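Local coordinates for protein B (Streptococcus agalactiae, PDB 5H6I) that permeabilises membranes as a secreted pore-forming toxin, the CAMP factor, and also belongs to the bacterial proteins that bind the Fc part of IgG, at residues T80-N85 with Y90-I95; V99-D104 with T132-R137. All coordinates share one frame; numbering follows the deposited sequence.

Interaction 1 (T80-N85 with Y90-I95)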
ATOM      1  N   THR A  80      13.649   2.393 -19.056  1.00 52.80           N
ATOM      2  CA  THR A  80      13.796   2.717 -20.470  1.00 54.19           C
ATOM      3  C   THR A  80      14.932   3.708 -20.691  1.00 56.90           C
ATOM      4  O   THR A  80      15.659   3.618 -21.687  1.00 57.72           O
ATOM      5  CB  THR A  80      12.479   3.269 -21.020  1.00 53.34           C
ATOM      6  OG1 THR A  80      11.416   2.356 -20.720  1.00 52.37           O
ATOM      7  CG2 THR A  80      12.562   3.459 -22.527  1.00 44.07           C
ATOM      8  N   SER A  81      15.109   4.652 -19.765  1.00 53.61           N
ATOM      9  CA  SER A  81      16.209   5.604 -19.887  1.00 54.43           C
ATOM     10  C   SER A  81      17.555   4.923 -19.676  1.00 58.15           C
ATOM     11  O   SER A  81      18.519   5.205 -20.397  1.00 55.22           O
ATOM     12  CB  SER A  81      16.026   6.749 -18.892  1.00 42.65           C
ATOM     13  OG  SER A  81      17.015   7.745 -19.081  1.00 50.67           O
ATOM     14  N   LEU A  82      17.641   4.026 -18.690  1.00 55.14           N
ATOM     15  CA  LEU A  82      18.877   3.281 -18.472  1.00 59.08           C
ATOM     16  C   LEU A  82      19.187   2.373 -19.654  1.00 58.21           C
ATOM     17  O   LEU A  82      20.341   2.271 -20.086  1.00 54.92           O
ATOM     18  CB  LEU A  82      18.773   2.459 -17.187  1.00 50.02           C
ATOM     19  CG  LEU A  82      19.041   3.176 -15.863  1.00 59.74           C
ATOM     20  CD1 LEU A  82      18.972   2.190 -14.708  1.00 60.31           C
ATOM     21  CD2 LEU A  82      20.388   3.879 -15.893  1.00 55.24           C
ATOM     22  N   ARG A  83      18.163   1.707 -20.192  1.00 60.41           N
ATOM     23  CA  ARG A  83      18.375   0.781 -21.298  1.00 64.83           C
ATOM     24  C   ARG A  83      18.681   1.517 -22.597  1.00 64.79           C
ATOM     25  O   ARG A  83      19.417   0.997 -23.443  1.00 65.04           O
ATOM     26  CB  ARG A  83      17.148  -0.116 -21.459  1.00 65.71           C
ATOM     27  CG  ARG A  83      17.288  -1.206 -22.503  1.00 68.24           C
ATOM     28  CD  ARG A  83      16.416  -0.913 -23.710  1.00 80.65           C
ATOM     29  NE  ARG A  83      16.884  -1.608 -24.903  1.00 93.19           N
ATOM     30  CZ  ARG A  83      16.087  -2.011 -25.886  1.00 94.82           C
ATOM     31  NH1 ARG A  83      14.783  -1.783 -25.818  1.00 92.99           N
ATOM     32  NH2 ARG A  83      16.592  -2.641 -26.937  1.00 89.09           N
ATOM     33  N   ALA A  84      18.131   2.722 -22.775  1.00 60.83           N
ATOM     34  CA  ALA A  84      18.423   3.491 -23.980  1.00 50.44           C
ATOM     35  C   ALA A  84      19.856   4.006 -23.984  1.00 64.61           C
ATOM     36  O   ALA A  84      20.461   4.144 -25.055  1.00 69.06           O
ATOM     37  CB  ALA A  84      17.442   4.655 -24.115  1.00 51.88           C
ATOM     38  N   ASN A  85      20.412   4.294 -22.808  1.00 58.62           N
ATOM     39  CA  ASN A  85      21.782   4.771 -22.672  1.00 65.14           C
ATOM     40  C   ASN A  85      22.700   3.692 -22.106  1.00 73.37           C
ATOM     41  O   ASN A  85      23.624   3.993 -21.346  1.00 90.22           O
ATOM     42  CB  ASN A  85      21.827   6.019 -21.793  1.00 64.39           C
ATOM     43  CG  ASN A  85      21.057   7.179 -22.387  1.00 70.07           C
ATOM     44  OD1 ASN A  85      21.488   7.790 -23.364  1.00 73.41           O
ATOM     45  ND2 ASN A  85      19.910   7.492 -21.796  1.00 55.99           N
ATOM     46  N   TYR A  90      27.772   7.217 -19.260  1.00 94.39           N
ATOM     47  CA  TYR A  90      27.642   8.633 -18.936  1.00 94.77           C
ATOM     48  C   TYR A  90      27.500   8.888 -17.436  1.00 94.51           C
ATOM     49  O   TYR A  90      27.902   8.080 -16.589  1.00 91.53           O
ATOM     50  CB  TYR A  90      26.425   9.119 -19.736  1.00 92.91           C
ATOM     51  CG  TYR A  90      25.095   8.585 -19.241  1.00 93.78           C
ATOM     52  CD1 TYR A  90      24.805   7.225 -19.286  1.00 99.40           C
ATOM     53  CD2 TYR A  90      24.126   9.442 -18.740  1.00 96.15           C
ATOM     54  CE1 TYR A  90      23.593   6.736 -18.838  1.00 98.53           C
ATOM     55  CE2 TYR A  90      22.909   8.963 -18.290  1.00 98.14           C
ATOM     56  CZ  TYR A  90      22.649   7.609 -18.341  1.00 92.97           C
ATOM     57  OH  TYR A  90      21.440   7.127 -17.896  1.00 94.97           O
ATOM     58  N   ASP A  91      26.922  10.038 -17.095  1.00 90.76           N
ATOM     59  CA  ASP A  91      26.740  10.440 -15.707  1.00 79.64           C
ATOM     60  C   ASP A  91      25.489   9.776 -15.140  1.00 76.25           C
ATOM     61  O   ASP A  91      24.379  10.007 -15.632  1.00 75.19           O
ATOM     62  CB  ASP A  91      26.637  11.962 -15.614  1.00 81.07           C
ATOM     63  CG  ASP A  91      26.403  12.450 -14.196  1.00 87.21           C
ATOM     64  OD1 ASP A  91      26.812  11.754 -13.243  1.00 89.80           O
ATOM     65  OD2 ASP A  91      25.807  13.537 -14.037  1.00 87.93           O
ATOM     66  N   LEU A  92      25.669   8.953 -14.107  1.00 79.57           N
ATOM     67  CA  LEU A  92      24.572   8.234 -13.474  1.00 80.41           C
ATOM     68  C   LEU A  92      24.133   8.875 -12.162  1.00 78.31           C
ATOM     69  O   LEU A  92      23.508   8.208 -11.331  1.00 78.26           O
ATOM     70  CB  LEU A  92      24.966   6.776 -13.237  1.00 71.79           C
ATOM     71  CG  LEU A  92      25.176   5.899 -14.473  1.00 83.30           C
ATOM     72  CD1 LEU A  92      25.497   4.473 -14.060  1.00 86.85           C
ATOM     73  CD2 LEU A  92      23.958   5.932 -15.381  1.00 82.00           C
ATOM     74  N   ASN A  93      24.446  10.157 -11.958  1.00 84.55           N
ATOM     75  CA  ASN A  93      24.114  10.807 -10.695  1.00 81.65           C
ATOM     76  C   ASN A  93      22.618  11.073 -10.585  1.00 78.59           C
ATOM     77  O   ASN A  93      21.977  10.676  -9.605  1.00 70.46           O
ATOM     78  CB  ASN A  93      24.904  12.109 -10.551  1.00 84.08           C
ATOM     79  CG  ASN A  93      24.593  12.837  -9.258  1.00 82.64           C
ATOM     80  OD1 ASN A  93      24.885  12.344  -8.169  1.00 76.71           O
ATOM     81  ND2 ASN A  93      23.995  14.017  -9.372  1.00 80.31           N
ATOM     82  N   SER A  94      22.044  11.751 -11.583  1.00 77.69           N
ATOM     83  CA  SER A  94      20.621  12.067 -11.535  1.00 71.34           C
ATOM     84  C   SER A  94      19.769  10.807 -11.612  1.00 70.19           C
ATOM     85  O   SER A  94      18.740  10.705 -10.933  1.00 71.13           O
ATOM     86  CB  SER A  94      20.257  13.030 -12.665  1.00 73.72           C
ATOM     87  OG  SER A  94      19.916  12.326 -13.845  1.00 86.72           O
ATOM     88  N   ILE A  95      20.181   9.835 -12.429  1.00 74.18           N
ATOM     89  CA  ILE A  95      19.412   8.601 -12.553  1.00 63.69           C
ATOM     90  C   ILE A  95      19.442   7.812 -11.249  1.00 65.90           C
ATOM     91  O   ILE A  95      18.504   7.064 -10.948  1.00 63.42           O
ATOM     92  CB  ILE A  95      19.931   7.764 -13.741  1.00 66.07           C
ATOM     93  CG1 ILE A  95      18.816   6.885 -14.309  1.00 62.20           C
ATOM     94  CG2 ILE A  95      21.126   6.914 -13.337  1.00 81.35           C
ATOM     95  CD1 ILE A  95      17.745   7.659 -15.041  1.00 68.18           C
TER
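L82 and I95 carry the apolar part of this contact, where the end of helix 65-84 faces the start of helix 93-115. The CD2 methyl of L82 lies 3.7 Å from CG1 of I95, the two side chains crossing obliquely, and the same methyl reaches CD2 of L92 at 4.1 Å. I95 turns CG1 anti to its backbone N (chi1 -153°), which sets that carbon against L82. Its CD1 lies 4.1 Å from OG of S81. M41 of helix 35-58 touches L82, L92 and I95 and so closes this cluster.

Beside it, the Y90 ring leans obliquely on N85, with CE1 3.5 Å from CB of N85, while its OH comes within 4.0 Å of L82 CD2; the L82 and Y90 side chains meet at about a right angle.

The hydrogen bonds of S81 and D91 are local to their own segments. N85 ND2 donates to S81 O over 3.0 Å, and N85 N approaches that same oxygen from the opposite face of its plane; N85 O takes the T88 hydroxyl. D91 begins an Asx turn, OD1 accepting from N93 N at 3.1 Å from above the carboxylate plane.

The contact probably rests on apolar packing, alongside the short covalent link, while local hydrogen bonds shape the helix ends.

Interaction 2 (V99-D104 with T132-R137)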
ATOM      1  N   VAL A  99      16.302   6.683  -8.507  1.00 50.20           N
ATOM      2  CA  VAL A  99      16.114   5.295  -8.098  1.00 51.56           C
ATOM      3  C   VAL A  99      16.095   5.184  -6.579  1.00 56.15           C
ATOM      4  O   VAL A  99      15.285   4.443  -6.006  1.00 69.04           O
ATOM      5  CB  VAL A  99      17.204   4.406  -8.723  1.00 56.20           C
ATOM      6  CG1 VAL A  99      17.226   3.035  -8.063  1.00 52.20           C
ATOM      7  CG2 VAL A  99      16.985   4.275 -10.224  1.00 56.06           C
ATOM      8  N   GLU A 100      16.975   5.925  -5.901  1.00 58.33           N
ATOM      9  CA  GLU A 100      17.007   5.888  -4.442  1.00 63.56           C
ATOM     10  C   GLU A 100      15.728   6.460  -3.845  1.00 59.71           C
ATOM     11  O   GLU A 100      15.214   5.938  -2.850  1.00 64.82           O
ATOM     12  CB  GLU A 100      18.225   6.650  -3.922  1.00 61.75           C
ATOM     13  CG  GLU A 100      19.554   5.991  -4.235  1.00 77.56           C
ATOM     14  CD  GLU A 100      20.722   6.945  -4.088  1.00 91.77           C
ATOM     15  OE1 GLU A 100      20.488   8.172  -4.054  1.00 81.99           O
ATOM     16  OE2 GLU A 100      21.874   6.469  -4.006  1.00101.95           O
ATOM     17  N   ALA A 101      15.200   7.534  -4.437  1.00 58.71           N
ATOM     18  CA  ALA A 101      13.977   8.141  -3.928  1.00 55.01           C
ATOM     19  C   ALA A 101      12.771   7.220  -4.068  1.00 60.61           C
ATOM     20  O   ALA A 101      11.766   7.428  -3.381  1.00 57.47           O
ATOM     21  CB  ALA A 101      13.707   9.467  -4.640  1.00 53.11           C
ATOM     22  N   LEU A 102      12.848   6.211  -4.939  1.00 52.79           N
ATOM     23  CA  LEU A 102      11.767   5.235  -5.029  1.00 56.39           C
ATOM     24  C   LEU A 102      11.716   4.346  -3.794  1.00 53.88           C
ATOM     25  O   LEU A 102      10.634   3.892  -3.405  1.00 53.72           O
ATOM     26  CB  LEU A 102      11.925   4.388  -6.290  1.00 53.32           C
ATOM     27  CG  LEU A 102      11.413   5.032  -7.579  1.00 55.76           C
ATOM     28  CD1 LEU A 102      11.793   4.190  -8.785  1.00 54.39           C
ATOM     29  CD2 LEU A 102       9.907   5.233  -7.513  1.00 51.42           C
ATOM     30  N   THR A 103      12.866   4.085  -3.169  1.00 58.53           N
ATOM     31  CA  THR A 103      12.867   3.362  -1.903  1.00 57.90           C
ATOM     32  C   THR A 103      12.209   4.188  -0.805  1.00 54.18           C
ATOM     33  O   THR A 103      11.496   3.648   0.048  1.00 57.74           O
ATOM     34  CB  THR A 103      14.297   2.983  -1.513  1.00 53.70           C
ATOM     35  OG1 THR A 103      14.863   2.142  -2.527  1.00 65.36           O
ATOM     36  CG2 THR A 103      14.316   2.241  -0.184  1.00 62.04           C
ATOM     37  N   ASP A 104      12.429   5.506  -0.818  1.00 55.40           N
ATOM     38  CA  ASP A 104      11.741   6.378   0.127  1.00 55.07           C
ATOM     39  C   ASP A 104      10.246   6.438  -0.157  1.00 56.14           C
ATOM     40  O   ASP A 104       9.445   6.598   0.771  1.00 50.72           O
ATOM     41  CB  ASP A 104      12.349   7.780   0.089  1.00 45.07           C
ATOM     42  CG  ASP A 104      13.789   7.802   0.564  1.00 61.83           C
ATOM     43  OD1 ASP A 104      14.020   7.599   1.774  1.00 68.28           O
ATOM     44  OD2 ASP A 104      14.690   8.022  -0.273  1.00 63.31           O
ATOM     45  N   THR A 132       2.975  11.976  -3.517  1.00 52.88           N
ATOM     46  CA  THR A 132       2.706  12.479  -4.861  1.00 42.86           C
ATOM     47  C   THR A 132       3.737  13.527  -5.264  1.00 52.66           C
ATOM     48  O   THR A 132       4.270  13.495  -6.379  1.00 54.37           O
ATOM     49  CB  THR A 132       1.291  13.059  -4.926  1.00 51.84           C
ATOM     50  OG1 THR A 132       0.332  11.994  -4.899  1.00 44.07           O
ATOM     51  CG2 THR A 132       1.101  13.880  -6.195  1.00 35.79           C
ATOM     52  N   LYS A 133       4.041  14.458  -4.357  1.00 55.41           N
ATOM     53  CA  LYS A 133       5.044  15.477  -4.646  1.00 51.84           C
ATOM     54  C   LYS A 133       6.421  14.863  -4.867  1.00 52.17           C
ATOM     55  O   LYS A 133       7.230  15.412  -5.622  1.00 54.04           O
ATOM     56  CB  LYS A 133       5.096  16.500  -3.510  1.00 58.48           C
ATOM     57  CG  LYS A 133       4.266  17.747  -3.765  1.00 64.36           C
ATOM     58  CD  LYS A 133       3.620  18.266  -2.488  1.00 69.05           C
ATOM     59  CE  LYS A 133       4.649  18.876  -1.551  1.00 78.22           C
ATOM     60  NZ  LYS A 133       4.020  19.423  -0.316  1.00 79.63           N
ATOM     61  N   LEU A 134       6.703  13.728  -4.226  1.00 56.17           N
ATOM     62  CA  LEU A 134       8.001  13.085  -4.408  1.00 56.57           C
ATOM     63  C   LEU A 134       8.083  12.387  -5.759  1.00 62.13           C
ATOM     64  O   LEU A 134       9.071  12.539  -6.488  1.00 61.34           O
ATOM     65  CB  LEU A 134       8.260  12.096  -3.270  1.00 50.68           C
ATOM     66  CG  LEU A 134       9.577  11.322  -3.341  1.00 41.78           C
ATOM     67  CD1 LEU A 134      10.740  12.268  -3.591  1.00 39.13           C
ATOM     68  CD2 LEU A 134       9.799  10.527  -2.064  1.00 41.57           C
ATOM     69  N   VAL A 135       7.051  11.617  -6.112  1.00 54.65           N
ATOM     70  CA  VAL A 135       7.054  10.899  -7.384  1.00 53.83           C
ATOM     71  C   VAL A 135       7.084  11.872  -8.555  1.00 55.24           C
ATOM     72  O   VAL A 135       7.689  11.586  -9.595  1.00 62.25           O
ATOM     73  CB  VAL A 135       5.842   9.950  -7.461  1.00 44.09           C
ATOM     74  CG1 VAL A 135       5.812   9.222  -8.796  1.00 52.09           C
ATOM     75  CG2 VAL A 135       5.876   8.954  -6.312  1.00 49.44           C
ATOM     76  N   ILE A 136       6.445  13.035  -8.406  1.00 53.09           N
ATOM     77  CA  ILE A 136       6.474  14.039  -9.467  1.00 52.36           C
ATOM     78  C   ILE A 136       7.905  14.491  -9.732  1.00 52.13           C
ATOM     79  O   ILE A 136       8.321  14.637 -10.888  1.00 60.63           O
ATOM     80  CB  ILE A 136       5.559  15.224  -9.104  1.00 49.94           C
ATOM     81  CG1 ILE A 136       4.091  14.845  -9.314  1.00 54.98           C
ATOM     82  CG2 ILE A 136       5.911  16.452  -9.931  1.00 50.92           C
ATOM     83  CD1 ILE A 136       3.116  15.908  -8.861  1.00 59.28           C
ATOM     84  N   ARG A 137       8.685  14.701  -8.669  1.00 57.56           N
ATOM     85  CA  ARG A 137      10.084  15.079  -8.844  1.00 60.78           C
ATOM     86  C   ARG A 137      10.888  13.948  -9.476  1.00 54.06           C
ATOM     87  O   ARG A 137      11.782  14.197 -10.293  1.00 50.29           O
ATOM     88  CB  ARG A 137      10.691  15.486  -7.502  1.00 58.06           C
ATOM     89  CG  ARG A 137       9.948  16.609  -6.799  1.00 66.35           C
ATOM     90  CD  ARG A 137      10.536  17.966  -7.142  1.00 72.36           C
ATOM     91  NE  ARG A 137      11.305  18.518  -6.031  1.00 77.93           N
ATOM     92  CZ  ARG A 137      10.826  19.393  -5.152  1.00 76.96           C
ATOM     93  NH1 ARG A 137       9.574  19.819  -5.253  1.00 79.69           N
ATOM     94  NH2 ARG A 137      11.598  19.842  -4.173  1.00 67.37           N
TER
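L134 meets A101 and D104 where helices 93-115 and 121-139 pack, and it is the residue of 132-137 through which the segment touches 99-104. Coming along the chain from T132, it is the first residue to face the other segment, its CB directed at the opposing helix. With CG anti to the backbone N (chi1 179°), the side chain extends outward, and both methyls meet A101. CD1 faces the CB methyl of A101 at 4.2 Å, whereas CD2 lies 3.9 Å from the carbonyl oxygen, A101 O, and also reaches CB of D104 at 4.3 Å. CD2 thus sits between A101 and D104, three residues apart on helix 93-115. The CA atoms of A101 and L134 are 7.8 Å apart, a closeness consistent with the small A101 side chain.

One residue on, V135 packs against V105, which L134 also touches. R137 then turns to S147 O, to which its NH2 donates.

The contact is buried among packed helices. V152 of helix 145-163 touches A101, D104 and L134 alike, so a third helix seals this seam, while L102 packs on helices 35-58 and 65-84.

Overall arrangement
Both contacts use helix 93-115, and their centres lie about 16 Å apart on the same side of the chain's centre. They come in series: interaction 1 closes across the short connection between helices 65-84 and 93-115, and interaction 2 then joins the same helix to 121-139, a little further along. The centre of the first lies about 28 Å from the centre of the chain, at an end of the bundle and only partly buried; that of the second, at about 15 Å, is deeper and buried. Helix 93-115 therefore links its neighbours before and after it in sequence within an all-helical fold. Interaction 1 and segment 99-104 fall in the region assigned to binding the IgG constant region.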